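Local coordinates for protein putatuve endo-xylanase (Clostridium stercorarium, PDB 1O8P) that probably binds xylan and related plant cell-wall polysaccharides as the family 6 carbohydrate-binding module of a putative endo-xylanase, at residues S46-G51 / S111-R116; Q90-L93 / T99-G102. All blocks are in the same frame, centred on the assembly; numbering follows the deposited sequence.

In the fold
From the N terminus, the chain first reaches residues 46-51, the turn joining strands 43-46 and 52-55, and these meet residues 111-116 much later in the chain, at the end of the loop leading into strand 116-125. Contact 1 thus closes a long loop of 59 residues, rich in strand. Contact 2 is nested inside it: strand 87-93 turns back through a six-residue connection into strand 100-106, a local beta hairpin. The two centres lie about 26 Å apart, on opposite sides of the centre of this beta-sandwich. Contact 1 brings two loops together at the edge of the fold, not far from the calcium ion, whereas contact 2 joins neighbouring strands of one sheet of the sandwich.

Contact 1 of 2, residues S46-G51 / S111-R116; sequences SLPGGG and SFDTYR
Leu47 meets Tyr115, and Pro48 meets Asp113, across two loops. Leu47 CD2 lies 3.4 Å from Tyr115 OH and 3.8 Å from Tyr115 CE1, meeting the phenol end of the ring obliquely, while Pro48 and Asp113 approach each other from opposite directions, Pro48 CG coming within 3.2 Å of Asp113 OD2. No hydrogen bond crosses between the loops; the touch is van der Waals, and a leucine and a proline suit it by offering carbon alone. Asp113 CG is anti to its backbone N (chi1 -165°), which carries the carboxylate out to the proline, with OD1 in plane at the edge of the Tyr115 ring. In these loops of the beta-sandwich, Leu47 and Pro48 sit on the type I beta turn Leu47 to Gly50, and Asp113 on that from Ser111 to Thr114, with Tyr115 just after it. The second turn is braced by an ST turn: Ser111 OG accepts from Asp113 N at 2.9 Å, with a fairly straight N-H...O angle of 160°. In the first turn, Gly50 N bonds to Leu47 O at 3.1 Å, and Gly50 and Gly51 adopt backbone angles that favour glycine. Farther in, Leu47 and Tyr115 both rest on Arg80 and Ala53, and Leu47 also touches Asp142, a ligand of the calcium ion.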
ATOM      1  N   SER A  46      -0.528 -16.226   4.336  1.00 22.20           N
ATOM      2  CA  SER A  46      -1.290 -16.158   5.568  1.00 24.15           C
ATOM      3  C   SER A  46      -0.359 -15.765   6.727  1.00 24.48           C
ATOM      4  O   SER A  46       0.843 -16.076   6.709  1.00 25.50           O
ATOM      5  CB  SER A  46      -2.020 -17.485   5.813  1.00 24.06           C
ATOM      6  OG  SER A  46      -1.058 -18.516   5.804  1.00 28.22           O
ATOM      7  N   LEU A  47      -0.889 -15.018   7.687  1.00 24.67           N
ATOM      8  CA  LEU A  47      -0.090 -14.572   8.821  1.00 26.35           C
ATOM      9  C   LEU A  47      -0.408 -15.499   9.981  1.00 27.59           C
ATOM     10  O   LEU A  47      -1.566 -15.897  10.109  1.00 26.98           O
ATOM     11  CB  LEU A  47      -0.407 -13.103   9.168  1.00 25.46           C
ATOM     12  CG  LEU A  47      -0.225 -12.049   8.074  1.00 24.40           C
ATOM     13  CD1 LEU A  47      -0.685 -10.710   8.614  1.00 26.45           C
ATOM     14  CD2 LEU A  47       1.193 -11.963   7.561  1.00 23.82           C
ATOM     15  N   PRO A  48       0.596 -15.869  10.798  1.00 29.19           N
ATOM     16  CA  PRO A  48       0.379 -16.781  11.939  1.00 30.65           C
ATOM     17  C   PRO A  48      -0.832 -16.461  12.821  1.00 32.51           C
ATOM     18  O   PRO A  48      -1.584 -17.404  13.150  1.00 34.27           O
ATOM     19  CB  PRO A  48       1.675 -16.661  12.752  1.00 30.69           C
ATOM     20  CG  PRO A  48       2.708 -16.266  11.751  1.00 29.84           C
ATOM     21  CD  PRO A  48       2.010 -15.464  10.687  1.00 28.81           C
ATOM     22  N   GLY A  49      -1.054 -15.201  13.192  1.00 32.54           N
ATOM     23  CA  GLY A  49      -2.200 -14.922  14.053  1.00 33.85           C
ATOM     24  C   GLY A  49      -3.579 -14.638  13.410  1.00 34.01           C
ATOM     25  O   GLY A  49      -4.481 -14.125  14.105  1.00 34.33           O
ATOM     26  N   GLY A  50      -3.743 -14.985  12.120  1.00 32.66           N
ATOM     27  CA  GLY A  50      -4.889 -14.569  11.305  1.00 30.30           C
ATOM     28  C   GLY A  50      -4.572 -13.424  10.331  1.00 28.33           C
ATOM     29  O   GLY A  50      -3.759 -12.538  10.627  1.00 27.78           O
ATOM     30  N   GLY A  51      -5.216 -13.423   9.174  1.00 27.21           N
ATOM     31  CA  GLY A  51      -4.977 -12.357   8.204  1.00 25.97           C
ATOM     32  C   GLY A  51      -4.031 -12.772   7.086  1.00 24.87           C
ATOM     33  O   GLY A  51      -3.602 -13.951   6.990  1.00 25.28           O
ATOM     34  N   SER A 111      12.697  -8.956  10.070  1.00 22.97           N
ATOM     35  CA  SER A 111      12.163 -10.197   9.506  1.00 21.75           C
ATOM     36  C   SER A 111      10.904  -9.969   8.654  1.00 22.29           C
ATOM     37  O   SER A 111      10.130  -9.043   8.904  1.00 21.83           O
ATOM     38  CB  SER A 111      11.946 -11.211  10.622  1.00 21.44           C
ATOM     39  OG  SER A 111      10.649 -11.716  10.653  1.00 24.33           O
ATOM     40  N   PHE A 112      10.700 -10.804   7.636  1.00 21.69           N
ATOM     41  CA  PHE A 112       9.466 -10.732   6.867  1.00 21.54           C
ATOM     42  C   PHE A 112       8.193 -11.077   7.636  1.00 21.76           C
ATOM     43  O   PHE A 112       7.115 -11.039   7.055  1.00 21.98           O
ATOM     44  CB  PHE A 112       9.562 -11.549   5.580  1.00 20.90           C
ATOM     45  CG  PHE A 112      10.396 -10.891   4.532  1.00 20.96           C
ATOM     46  CD1 PHE A 112       9.914  -9.786   3.844  1.00 21.43           C
ATOM     47  CD2 PHE A 112      11.677 -11.372   4.246  1.00 20.88           C
ATOM     48  CE1 PHE A 112      10.691  -9.170   2.871  1.00 24.00           C
ATOM     49  CE2 PHE A 112      12.487 -10.739   3.269  1.00 21.57           C
ATOM     50  CZ  PHE A 112      11.987  -9.650   2.585  1.00 23.67           C
ATOM     51  N   ASP A 113       8.316 -11.414   8.914  1.00 21.81           N
ATOM     52  CA  ASP A 113       7.135 -11.659   9.753  1.00 22.17           C
ATOM     53  C   ASP A 113       7.173 -10.824  11.054  1.00 21.69           C
ATOM     54  O   ASP A 113       6.540 -11.152  12.047  1.00 21.24           O
ATOM     55  CB  ASP A 113       6.892 -13.155  10.019  1.00 21.87           C
ATOM     56  CG  ASP A 113       5.471 -13.436  10.573  1.00 24.64           C
ATOM     57  OD1 ASP A 113       4.501 -12.719  10.191  1.00 24.85           O
ATOM     58  OD2 ASP A 113       5.225 -14.353  11.398  1.00 23.73           O
ATOM     59  N   THR A 114       7.914  -9.732  11.010  1.00 21.27           N
ATOM     60  CA  THR A 114       7.834  -8.715  12.048  1.00 21.74           C
ATOM     61  C   THR A 114       7.277  -7.475  11.389  1.00 21.49           C
ATOM     62  O   THR A 114       7.992  -6.814  10.641  1.00 22.00           O
ATOM     63  CB  THR A 114       9.279  -8.455  12.615  1.00 21.60           C
ATOM     64  OG1 THR A 114       9.857  -9.713  12.994  1.00 21.32           O
ATOM     65  CG2 THR A 114       9.244  -7.596  13.901  1.00 21.36           C
ATOM     66  N   TYR A 115       6.004  -7.187  11.638  1.00 21.54           N
ATOM     67  CA  TYR A 115       5.316  -6.043  11.031  1.00 21.47           C
ATOM     68  C   TYR A 115       5.380  -4.812  11.900  1.00 22.15           C
ATOM     69  O   TYR A 115       5.277  -4.886  13.130  1.00 21.91           O
ATOM     70  CB  TYR A 115       3.858  -6.385  10.676  1.00 20.99           C
ATOM     71  CG  TYR A 115       3.781  -7.366   9.516  1.00 21.01           C
ATOM     72  CD1 TYR A 115       3.983  -8.731   9.723  1.00 20.45           C
ATOM     73  CD2 TYR A 115       3.585  -6.921   8.199  1.00 18.89           C
ATOM     74  CE1 TYR A 115       3.957  -9.625   8.661  1.00 19.28           C
ATOM     75  CE2 TYR A 115       3.546  -7.825   7.129  1.00 14.81           C
ATOM     76  CZ  TYR A 115       3.729  -9.160   7.370  1.00 16.76           C
ATOM     77  OH  TYR A 115       3.676 -10.073   6.333  1.00 17.74           O
ATOM     78  N   ARG A 116       5.562  -3.681  11.235  1.00 22.21           N
ATOM     79  CA  ARG A 116       5.568  -2.377  11.867  1.00 23.68           C
ATOM     80  C   ARG A 116       4.716  -1.431  11.019  1.00 22.85           C
ATOM     81  O   ARG A 116       4.593  -1.615   9.794  1.00 21.83           O
ATOM     82  CB  ARG A 116       7.006  -1.830  11.973  1.00 23.45           C
ATOM     83  CG  ARG A 116       7.886  -2.540  13.019  1.00 28.01           C
ATOM     84  CD  ARG A 116       7.186  -2.883  14.351  1.00 34.51           C
ATOM     85  NE  ARG A 116       8.095  -3.574  15.262  1.00 39.27           N
ATOM     86  CZ  ARG A 116       7.849  -4.739  15.865  1.00 42.18           C
ATOM     87  NH1 ARG A 116       6.693  -5.381  15.681  1.00 44.26           N
ATOM     88  NH2 ARG A 116       8.773  -5.263  16.668  1.00 41.43           N
TER

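Contact 2 of 2, residues Q90-L93 / T99-G102; sequences QVRL and TLLG
Arg92 slants across Leu100, its non-hydrogen-bonded partner on the neighbouring antiparallel strand. Its CB begins 3.5 Å from Thr99 O, and CG passes Leu100 CD1 at 4.1 Å. The chain stays extended from CG to NE, which carries the guanidinium over the leucine, with Leu100 CB at one face, offset toward the rim. At the edge, NE and NH2 both grip Gln90 OE1, the former at 3.2 Å; they approach that oxygen from above its carbonyl plane, from the same face. NH1 donates to Gly98 O in the connecting turn. A long arginine suits this place because its methylene chain packs against the neighbouring strand while its tip reaches polar partners. The strands are the two arms of a beta hairpin, interrupted by a classic beta bulge: Leu101 and Gly102 both face Val91. Val91 O takes a short bond from Leu101 N (2.7 Å) and a weak one from Gly102 N (3.4 Å), and Val91 N donates to Gly102 O. Next along, Leu93 N bonds to Thr99 O at 2.9 Å. The bulge turns Leu101 toward the other strand, where its CD1 meets Leu93 CD2 at 3.7 Å, the two side chains crossing at about a right angle. Buried Val91 and Leu101 both pack on Ile131 of strand 128-135, where branched hydrocarbon fits the interior of the sandwich.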
ATOM      1  N   GLN A  90       6.077   3.612  -3.280  1.00 17.07           N
ATOM      2  CA  GLN A  90       5.499   4.799  -3.837  1.00 17.10           C
ATOM      3  C   GLN A  90       3.990   4.660  -3.832  1.00 17.77           C
ATOM      4  O   GLN A  90       3.456   3.576  -4.071  1.00 17.88           O
ATOM      5  CB  GLN A  90       5.999   4.997  -5.263  1.00 17.46           C
ATOM      6  CG  GLN A  90       7.433   5.539  -5.293  1.00 18.02           C
ATOM      7  CD  GLN A  90       7.918   5.811  -6.702  1.00 20.94           C
ATOM      8  OE1 GLN A  90       7.353   5.298  -7.660  1.00 24.49           O
ATOM      9  NE2 GLN A  90       8.949   6.629  -6.830  1.00 19.34           N
ATOM     10  N   VAL A  91       3.323   5.778  -3.567  1.00 18.47           N
ATOM     11  CA  VAL A  91       1.871   5.877  -3.576  1.00 18.45           C
ATOM     12  C   VAL A  91       1.491   6.827  -4.716  1.00 18.77           C
ATOM     13  O   VAL A  91       1.821   8.009  -4.673  1.00 18.86           O
ATOM     14  CB  VAL A  91       1.287   6.341  -2.190  1.00 18.09           C
ATOM     15  CG1 VAL A  91      -0.240   6.277  -2.233  1.00 17.82           C
ATOM     16  CG2 VAL A  91       1.826   5.467  -1.040  1.00 16.44           C
ATOM     17  N   ARG A  92       0.836   6.288  -5.742  1.00 18.85           N
ATOM     18  CA  ARG A  92       0.577   7.013  -6.985  1.00 19.96           C
ATOM     19  C   ARG A  92      -0.892   6.976  -7.382  1.00 20.79           C
ATOM     20  O   ARG A  92      -1.644   6.103  -6.928  1.00 19.91           O
ATOM     21  CB  ARG A  92       1.365   6.402  -8.142  1.00 19.61           C
ATOM     22  CG  ARG A  92       2.850   6.378  -7.988  1.00 20.52           C
ATOM     23  CD  ARG A  92       3.467   6.308  -9.302  1.00 23.63           C
ATOM     24  NE  ARG A  92       4.883   6.562  -9.298  1.00 28.22           N
ATOM     25  CZ  ARG A  92       5.466   7.554  -9.939  1.00 29.47           C
ATOM     26  NH1 ARG A  92       4.762   8.437 -10.625  1.00 29.89           N
ATOM     27  NH2 ARG A  92       6.771   7.674  -9.868  1.00 32.66           N
ATOM     28  N   LEU A  93      -1.297   7.921  -8.240  1.00 22.05           N
ATOM     29  CA  LEU A  93      -2.644   7.922  -8.802  1.00 23.49           C
ATOM     30  C   LEU A  93      -2.733   7.163 -10.148  1.00 25.18           C
ATOM     31  O   LEU A  93      -1.894   7.352 -11.028  1.00 24.42           O
ATOM     32  CB  LEU A  93      -3.097   9.344  -9.036  1.00 23.95           C
ATOM     33  CG  LEU A  93      -3.327  10.221  -7.811  1.00 25.76           C
ATOM     34  CD1 LEU A  93      -3.798  11.578  -8.287  1.00 25.13           C
ATOM     35  CD2 LEU A  93      -4.325   9.560  -6.815  1.00 22.63           C
ATOM     36  N   THR A  99       0.561  10.417 -11.100  1.00 22.87           N
ATOM     37  CA  THR A  99       1.055  11.349 -10.096  1.00 22.39           C
ATOM     38  C   THR A  99       1.542  10.638  -8.820  1.00 21.55           C
ATOM     39  O   THR A  99       0.839   9.812  -8.270  1.00 19.92           O
ATOM     40  CB  THR A  99      -0.073  12.334  -9.772  1.00 22.75           C
ATOM     41  OG1 THR A  99      -0.449  13.015 -10.978  1.00 23.77           O
ATOM     42  CG2 THR A  99       0.410  13.454  -8.841  1.00 21.74           C
ATOM     43  N   LEU A 100       2.757  10.976  -8.391  1.00 21.38           N
ATOM     44  CA  LEU A 100       3.350  10.496  -7.144  1.00 21.13           C
ATOM     45  C   LEU A 100       2.810  11.332  -5.989  1.00 21.19           C
ATOM     46  O   LEU A 100       3.015  12.541  -5.956  1.00 21.67           O
ATOM     47  CB  LEU A 100       4.884  10.579  -7.216  1.00 21.23           C
ATOM     48  CG  LEU A 100       5.648  10.079  -5.960  1.00 20.67           C
ATOM     49  CD1 LEU A 100       5.429   8.590  -5.677  1.00 15.47           C
ATOM     50  CD2 LEU A 100       7.147  10.446  -6.093  1.00 21.27           C
ATOM     51  N   LEU A 101       2.075  10.703  -5.076  1.00 20.49           N
ATOM     52  CA  LEU A 101       1.491  11.403  -3.922  1.00 20.00           C
ATOM     53  C   LEU A 101       2.462  11.444  -2.773  1.00 19.51           C
ATOM     54  O   LEU A 101       2.440  12.365  -1.960  1.00 18.69           O
ATOM     55  CB  LEU A 101       0.224  10.690  -3.420  1.00 19.91           C
ATOM     56  CG  LEU A 101      -0.867  10.486  -4.470  1.00 20.52           C
ATOM     57  CD1 LEU A 101      -2.068   9.759  -3.833  1.00 20.56           C
ATOM     58  CD2 LEU A 101      -1.235  11.845  -5.006  1.00 17.75           C
ATOM     59  N   GLY A 102       3.288  10.408  -2.679  1.00 19.26           N
ATOM     60  CA  GLY A 102       4.231  10.323  -1.581  1.00 19.00           C
ATOM     61  C   GLY A 102       4.984   9.015  -1.643  1.00 18.93           C
ATOM     62  O   GLY A 102       4.620   8.110  -2.414  1.00 17.20           O
TER